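Local coordinates for uncharacterized protein POB3N (Chaetomium thermophilum var. thermophilum, PDB 4KHB) that probably acts as a subunit of the FACT histone chaperone, which reorganises nucleosomes, and is represented here by the N-terminal PH-like part of Pob3 bound to a domain of Spt16, at residues F42-S47 with I65-S70; E62-I65 with G71-Q74. All coordinates share one frame; numbering follows the deposited sequence.

Interaction 1. Residues F42-S47 with I65-S70; sequences FTLDVS and ILQRTS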
ATOM      1  N   PHE H  42      -6.981 -18.833 -11.177  1.00 34.77           N
ATOM      2  CA  PHE H  42      -5.875 -18.069 -11.748  1.00 29.36           C
ATOM      3  C   PHE H  42      -4.666 -18.976 -11.955  1.00 22.30           C
ATOM      4  O   PHE H  42      -4.414 -19.881 -11.156  1.00 28.35           O
ATOM      5  CB  PHE H  42      -5.502 -16.910 -10.819  1.00 30.56           C
ATOM      6  CG  PHE H  42      -4.200 -16.244 -11.166  1.00 27.57           C
ATOM      7  CD1 PHE H  42      -4.156 -15.247 -12.129  1.00 24.77           C
ATOM      8  CD2 PHE H  42      -3.023 -16.597 -10.512  1.00 23.34           C
ATOM      9  CE1 PHE H  42      -2.965 -14.621 -12.451  1.00 30.15           C
ATOM     10  CE2 PHE H  42      -1.826 -15.975 -10.830  1.00 27.05           C
ATOM     11  CZ  PHE H  42      -1.800 -14.985 -11.800  1.00 27.71           C
ATOM     12  N   THR H  43      -3.928 -18.735 -13.038  1.00 23.78           N
ATOM     13  CA  THR H  43      -2.761 -19.542 -13.375  1.00 22.10           C
ATOM     14  C   THR H  43      -1.591 -18.636 -13.770  1.00 17.93           C
ATOM     15  O   THR H  43      -1.789 -17.591 -14.395  1.00 17.37           O
ATOM     16  CB  THR H  43      -3.082 -20.532 -14.524  1.00 26.62           C
ATOM     17  OG1 THR H  43      -4.066 -21.481 -14.092  1.00 37.07           O
ATOM     18  CG2 THR H  43      -1.832 -21.279 -14.982  1.00 21.29           C
ATOM     19  N   LEU H  44      -0.377 -19.045 -13.412  1.00 19.70           N
ATOM     20  CA  LEU H  44       0.836 -18.323 -13.789  1.00 24.05           C
ATOM     21  C   LEU H  44       1.938 -19.309 -14.152  1.00 24.31           C
ATOM     22  O   LEU H  44       2.369 -20.106 -13.315  1.00 22.87           O
ATOM     23  CB  LEU H  44       1.294 -17.410 -12.648  1.00 23.74           C
ATOM     24  CG  LEU H  44       2.612 -16.649 -12.817  1.00 21.53           C
ATOM     25  CD1 LEU H  44       2.512 -15.628 -13.935  1.00 22.89           C
ATOM     26  CD2 LEU H  44       3.008 -15.972 -11.514  1.00 21.30           C
ATOM     27  N   ASP H  45       2.393 -19.249 -15.400  1.00 21.72           N
ATOM     28  CA  ASP H  45       3.400 -20.177 -15.899  1.00 17.11           C
ATOM     29  C   ASP H  45       4.782 -19.800 -15.371  1.00 24.74           C
ATOM     30  O   ASP H  45       5.081 -18.618 -15.178  1.00 28.05           O
ATOM     31  CB  ASP H  45       3.389 -20.189 -17.431  1.00 22.03           C
ATOM     32  CG  ASP H  45       4.198 -21.329 -18.012  1.00 32.34           C
ATOM     33  OD1 ASP H  45       3.658 -22.455 -18.101  1.00 39.23           O
ATOM     34  OD2 ASP H  45       5.368 -21.101 -18.385  1.00 27.59           O
ATOM     35  N   VAL H  46       5.609 -20.814 -15.125  1.00 20.26           N
ATOM     36  CA  VAL H  46       6.955 -20.632 -14.583  1.00 19.79           C
ATOM     37  C   VAL H  46       7.814 -19.690 -15.436  1.00 19.32           C
ATOM     38  O   VAL H  46       8.696 -18.992 -14.925  1.00 17.91           O
ATOM     39  CB  VAL H  46       7.660 -22.005 -14.394  1.00 24.92           C
ATOM     40  CG1 VAL H  46       7.690 -22.779 -15.705  1.00 24.03           C
ATOM     41  CG2 VAL H  46       9.064 -21.837 -13.833  1.00 17.94           C
ATOM     42  N   SER H  47       7.530 -19.655 -16.733  1.00 17.35           N
ATOM     43  CA  SER H  47       8.281 -18.818 -17.659  1.00 22.68           C
ATOM     44  C   SER H  47       8.091 -17.318 -17.409  1.00 20.79           C
ATOM     45  O   SER H  47       8.927 -16.512 -17.824  1.00 20.08           O
ATOM     46  CB  SER H  47       7.924 -19.185 -19.102  1.00 25.11           C
ATOM     47  OG  SER H  47       6.557 -18.946 -19.367  1.00 20.84           O
ATOM     48  N   ILE H  65       4.634 -11.689  -6.275  1.00 11.19           N
ATOM     49  CA  ILE H  65       5.331 -12.263  -7.420  1.00 15.72           C
ATOM     50  C   ILE H  65       5.504 -11.244  -8.535  1.00 11.84           C
ATOM     51  O   ILE H  65       4.536 -10.630  -8.999  1.00 12.84           O
ATOM     52  CB  ILE H  65       4.617 -13.520  -7.963  1.00 17.90           C
ATOM     53  CG1 ILE H  65       4.615 -14.628  -6.906  1.00 13.79           C
ATOM     54  CG2 ILE H  65       5.315 -14.035  -9.211  1.00 11.25           C
ATOM     55  CD1 ILE H  65       3.766 -15.835  -7.269  1.00 15.25           C
ATOM     56  N   LEU H  66       6.756 -11.073  -8.950  1.00 12.59           N
ATOM     57  CA  LEU H  66       7.113 -10.150 -10.013  1.00 12.88           C
ATOM     58  C   LEU H  66       7.254 -10.922 -11.319  1.00 15.33           C
ATOM     59  O   LEU H  66       8.089 -11.824 -11.430  1.00 14.93           O
ATOM     60  CB  LEU H  66       8.422  -9.442  -9.654  1.00 18.83           C
ATOM     61  CG  LEU H  66       8.445  -8.885  -8.228  1.00 21.92           C
ATOM     62  CD1 LEU H  66       9.853  -8.538  -7.772  1.00 21.14           C
ATOM     63  CD2 LEU H  66       7.537  -7.673  -8.124  1.00 21.64           C
ATOM     64  N   GLN H  67       6.429 -10.570 -12.300  1.00 12.02           N
ATOM     65  CA  GLN H  67       6.445 -11.222 -13.608  1.00 19.25           C
ATOM     66  C   GLN H  67       7.656 -10.781 -14.435  1.00 19.82           C
ATOM     67  O   GLN H  67       8.230  -9.720 -14.176  1.00 20.80           O
ATOM     68  CB  GLN H  67       5.138 -10.932 -14.357  1.00 14.83           C
ATOM     69  CG  GLN H  67       3.899 -11.609 -13.757  1.00 19.65           C
ATOM     70  CD  GLN H  67       2.603 -11.129 -14.387  1.00 25.17           C
ATOM     71  OE1 GLN H  67       2.614 -10.398 -15.377  1.00 37.11           O
ATOM     72  NE2 GLN H  67       1.478 -11.528 -13.806  1.00 25.22           N
ATOM     73  N   ARG H  68       8.051 -11.597 -15.412  1.00 21.09           N
ATOM     74  CA  ARG H  68       9.119 -11.215 -16.336  1.00 17.75           C
ATOM     75  C   ARG H  68       8.612 -10.068 -17.193  1.00 13.47           C
ATOM     76  O   ARG H  68       9.344  -9.125 -17.488  1.00 16.48           O
ATOM     77  CB  ARG H  68       9.515 -12.384 -17.239  1.00 17.03           C
ATOM     78  CG  ARG H  68      10.052 -13.617 -16.530  1.00 20.59           C
ATOM     79  CD  ARG H  68      11.318 -14.105 -17.211  1.00 24.84           C
ATOM     80  NE  ARG H  68      11.912 -15.259 -16.542  1.00 39.25           N
ATOM     81  CZ  ARG H  68      13.132 -15.274 -16.019  1.00 49.98           C
ATOM     82  NH1 ARG H  68      13.895 -14.191 -16.085  1.00 51.53           N
ATOM     83  NH2 ARG H  68      13.591 -16.370 -15.431  1.00 34.69           N
ATOM     84  N   THR H  69       7.350 -10.169 -17.600  1.00 10.84           N
ATOM     85  CA  THR H  69       6.626  -9.036 -18.167  1.00 17.32           C
ATOM     86  C   THR H  69       6.241  -8.127 -17.006  1.00 23.09           C
ATOM     87  O   THR H  69       6.401  -8.505 -15.848  1.00 24.74           O
ATOM     88  CB  THR H  69       5.359  -9.495 -18.921  1.00 13.40           C
ATOM     89  OG1 THR H  69       4.449 -10.125 -18.008  1.00 19.43           O
ATOM     90  CG2 THR H  69       5.724 -10.486 -20.020  1.00 14.41           C
ATOM     91  N   SER H  70       5.725  -6.936 -17.291  1.00 22.13           N
ATOM     92  CA  SER H  70       5.441  -6.001 -16.205  1.00 20.39           C
ATOM     93  C   SER H  70       4.149  -6.386 -15.485  1.00 14.94           C
ATOM     94  O   SER H  70       3.075  -6.413 -16.096  1.00 23.54           O
ATOM     95  CB  SER H  70       5.363  -4.564 -16.727  1.00 19.08           C
ATOM     96  OG  SER H  70       5.289  -3.638 -15.657  1.00 18.38           O
TER
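The first torsion of Leu44, 175°, swings CG away from its own backbone N and carries the branched end across toward Ile65, whose CG2 lies likewise opposite its backbone N while CG1 takes the place beside it. The two side chains consequently meet tip to tip, Leu44 CD2 resting 3.8 Å from Ile65 CG2. The other methyl of Leu44, CD1, comes to 4.2 Å from Gln67 NE2, so the amide end of Gln67 borders this apolar meeting. Leu44 and Ile65 are both buried, and Leu44 is further covered by Leu31 of the neighbouring strand and by Ile49. In this way strand 42-45, the last of one antiparallel sheet of the PH-like domain, is joined to strand 61-66 of the second sheet, as in the two packed sheets of PH folds.

A few residues on, the contact turns polar and more open. Arg68 bends at chi2, and the Ser47 carbonyl O lies alongside the bent chain, 3.4 Å from both Arg68 CG and Arg68 CD, and in the plane of the guanidinium at its edge. Ser47 is itself fixed by Asp45 in an Asx turn: OD2 accepts the backbone N of Ser47 from above the carboxylate plane, at 3.1 Å, and Ser47 OG on its anti side, at 2.6 Å. Beyond Arg68, Asn48 OD1 accepts a hydrogen bond from Thr69 N, tying the following turn to the same corner.

Methyl groups at one end thus give van der Waals contact between two sheets, whereas the doubly used Asp45 oxygen sets the direction of the Ser47 backbone at the other, where the positively charged guanidinium, edge-on to a carbonyl oxygen, probably adds a modest electrostatic attraction.

Interaction 2. Residues E62-I65 with G71-Q74; sequences EVKI and GVIQ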
ATOM      1  N   GLU H  62       2.605 -11.906   3.010  1.00 11.52           N
ATOM      2  CA  GLU H  62       2.350 -11.788   1.584  1.00 12.76           C
ATOM      3  C   GLU H  62       3.522 -12.288   0.751  1.00 12.70           C
ATOM      4  O   GLU H  62       4.677 -11.956   1.029  1.00 11.09           O
ATOM      5  CB  GLU H  62       2.055 -10.324   1.237  1.00 12.36           C
ATOM      6  CG  GLU H  62       1.824 -10.056  -0.244  1.00 16.31           C
ATOM      7  CD  GLU H  62       1.825  -8.576  -0.574  1.00 20.79           C
ATOM      8  OE1 GLU H  62       2.918  -7.974  -0.619  1.00 21.31           O
ATOM      9  OE2 GLU H  62       0.730  -8.017  -0.791  1.00 20.90           O
ATOM     10  N   VAL H  63       3.221 -13.082  -0.271  1.00 10.02           N
ATOM     11  CA  VAL H  63       4.188 -13.368  -1.321  1.00  9.30           C
ATOM     12  C   VAL H  63       3.819 -12.504  -2.516  1.00 12.50           C
ATOM     13  O   VAL H  63       2.740 -12.657  -3.090  1.00 10.66           O
ATOM     14  CB  VAL H  63       4.172 -14.849  -1.739  1.00  8.08           C
ATOM     15  CG1 VAL H  63       5.062 -15.067  -2.953  1.00 11.80           C
ATOM     16  CG2 VAL H  63       4.621 -15.729  -0.589  1.00 10.24           C
ATOM     17  N   LYS H  64       4.707 -11.584  -2.878  1.00 13.01           N
ATOM     18  CA  LYS H  64       4.490 -10.743  -4.047  1.00 11.27           C
ATOM     19  C   LYS H  64       5.309 -11.291  -5.200  1.00  9.77           C
ATOM     20  O   LYS H  64       6.538 -11.349  -5.121  1.00 11.77           O
ATOM     21  CB  LYS H  64       4.886  -9.292  -3.751  1.00 14.02           C
ATOM     22  CG  LYS H  64       4.570  -8.310  -4.867  1.00 18.86           C
ATOM     23  CD  LYS H  64       5.387  -7.036  -4.716  1.00 17.02           C
ATOM     24  CE  LYS H  64       4.904  -6.214  -3.534  1.00 24.30           C
ATOM     25  NZ  LYS H  64       5.030  -4.750  -3.776  1.00 27.81           N
ATOM     26  N   ILE H  65       4.634 -11.689  -6.275  1.00 11.19           N
ATOM     27  CA  ILE H  65       5.331 -12.263  -7.420  1.00 15.72           C
ATOM     28  C   ILE H  65       5.504 -11.244  -8.535  1.00 11.84           C
ATOM     29  O   ILE H  65       4.536 -10.630  -8.999  1.00 12.84           O
ATOM     30  CB  ILE H  65       4.617 -13.520  -7.963  1.00 17.90           C
ATOM     31  CG1 ILE H  65       4.615 -14.628  -6.906  1.00 13.79           C
ATOM     32  CG2 ILE H  65       5.315 -14.035  -9.211  1.00 11.25           C
ATOM     33  CD1 ILE H  65       3.766 -15.835  -7.269  1.00 15.25           C
ATOM     34  N   GLY H  71       4.255  -6.689 -14.193  1.00 13.75           N
ATOM     35  CA  GLY H  71       3.085  -7.039 -13.403  1.00 18.48           C
ATOM     36  C   GLY H  71       3.403  -7.609 -12.030  1.00 19.73           C
ATOM     37  O   GLY H  71       4.475  -8.183 -11.821  1.00 20.26           O
ATOM     38  N   VAL H  72       2.466  -7.455 -11.094  1.00 16.97           N
ATOM     39  CA  VAL H  72       2.608  -8.031  -9.757  1.00 21.45           C
ATOM     40  C   VAL H  72       1.432  -8.930  -9.369  1.00 17.47           C
ATOM     41  O   VAL H  72       0.271  -8.595  -9.618  1.00 17.27           O
ATOM     42  CB  VAL H  72       2.818  -6.945  -8.667  1.00 22.05           C
ATOM     43  CG1 VAL H  72       4.197  -6.328  -8.783  1.00 30.70           C
ATOM     44  CG2 VAL H  72       1.746  -5.874  -8.761  1.00 19.79           C
ATOM     45  N   ILE H  73       1.744 -10.075  -8.768  1.00 16.84           N
ATOM     46  CA  ILE H  73       0.720 -10.972  -8.239  1.00 15.49           C
ATOM     47  C   ILE H  73       0.863 -11.000  -6.722  1.00 12.31           C
ATOM     48  O   ILE H  73       1.918 -11.364  -6.196  1.00  9.55           O
ATOM     49  CB  ILE H  73       0.872 -12.401  -8.798  1.00 16.08           C
ATOM     50  CG1 ILE H  73       0.788 -12.380 -10.325  1.00 22.98           C
ATOM     51  CG2 ILE H  73      -0.210 -13.315  -8.231  1.00 14.22           C
ATOM     52  CD1 ILE H  73      -0.538 -11.856 -10.856  1.00 18.79           C
ATOM     53  N   GLN H  74      -0.197 -10.601  -6.022  1.00 13.07           N
ATOM     54  CA  GLN H  74      -0.167 -10.534  -4.567  1.00 14.10           C
ATOM     55  C   GLN H  74      -0.923 -11.680  -3.902  1.00  9.94           C
ATOM     56  O   GLN H  74      -2.132 -11.837  -4.090  1.00 10.37           O
ATOM     57  CB  GLN H  74      -0.713  -9.181  -4.092  1.00 11.26           C
ATOM     58  CG  GLN H  74       0.225  -8.008  -4.348  1.00 19.46           C
ATOM     59  CD  GLN H  74      -0.447  -6.664  -4.156  1.00 23.48           C
ATOM     60  OE1 GLN H  74      -0.795  -5.984  -5.123  1.00 19.96           O
ATOM     61  NE2 GLN H  74      -0.647  -6.279  -2.902  1.00 17.58           N
TER
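The backbone O of Ile73 receives the N-H of Ile65 at 2.7 Å, with an almost straight 175° at the hydrogen, and also a C-H contact from Lys64 CA. The return bond from Ile73 N to Ile65 O makes this an antiparallel hydrogen-bonded pair in the beta hairpin formed by strands 61-66 and 72-78 of the PH-like domain. On the face bearing these two isoleucines, their CB atoms lie 4.0 Å apart.

Lys64 and Gln74, a non-hydrogen-bonded pair, occupy the other face, which looks toward the second PH-like half of the chain: Lys64 NZ forms a salt bridge with Glu119, and Gln74 OE1 accepts from Lys170. Gln74 NE2 donates to Glu62 OE2 at 3.1 Å, reaching the syn side of the carboxylate from 31° out of its plane. Glu62 gets there with CG anti to its backbone N (chi1 178°), and its carboxylate stands nearly perpendicular to the amide. NE2 has a second acceptor in the Met41 O of the Spt16 subunit, so one amide links hairpin and partner chain. With an alanine in place of Gln74, Glu62 OE2 would probably lose this donor, and Lys170 and the Spt16 carbonyl would each lose a mate. The aliphatic part of Gln74 also touches the acid, with Gln74 CG 3.6 Å from Glu62 OE2.

In the fold
Ile65 belongs to both interactions, whose centres are about 9 Å apart: along strand 61-66 its backbone pairs with the hairpin partner while its side chain reaches the other sheet. Ile73 extends the junction: its CD1 lies 3.5 Å from Phe42 CZ and also packs 3.6 Å from Gln67 NE2. Within one sheet, Leu66 CD2 lies 3.7 Å from Val72 CG1 and joins the interactions there. Interaction 1 spans the two sheets of the first PH-like domain, and interaction 2 knits strands within one of them; Phe90 of helix 83-92 also touches Ile65. The polar face of 62-65 with 71-74 meets Spt16, whereas 42-47 with 65-70 has no contact with that chain.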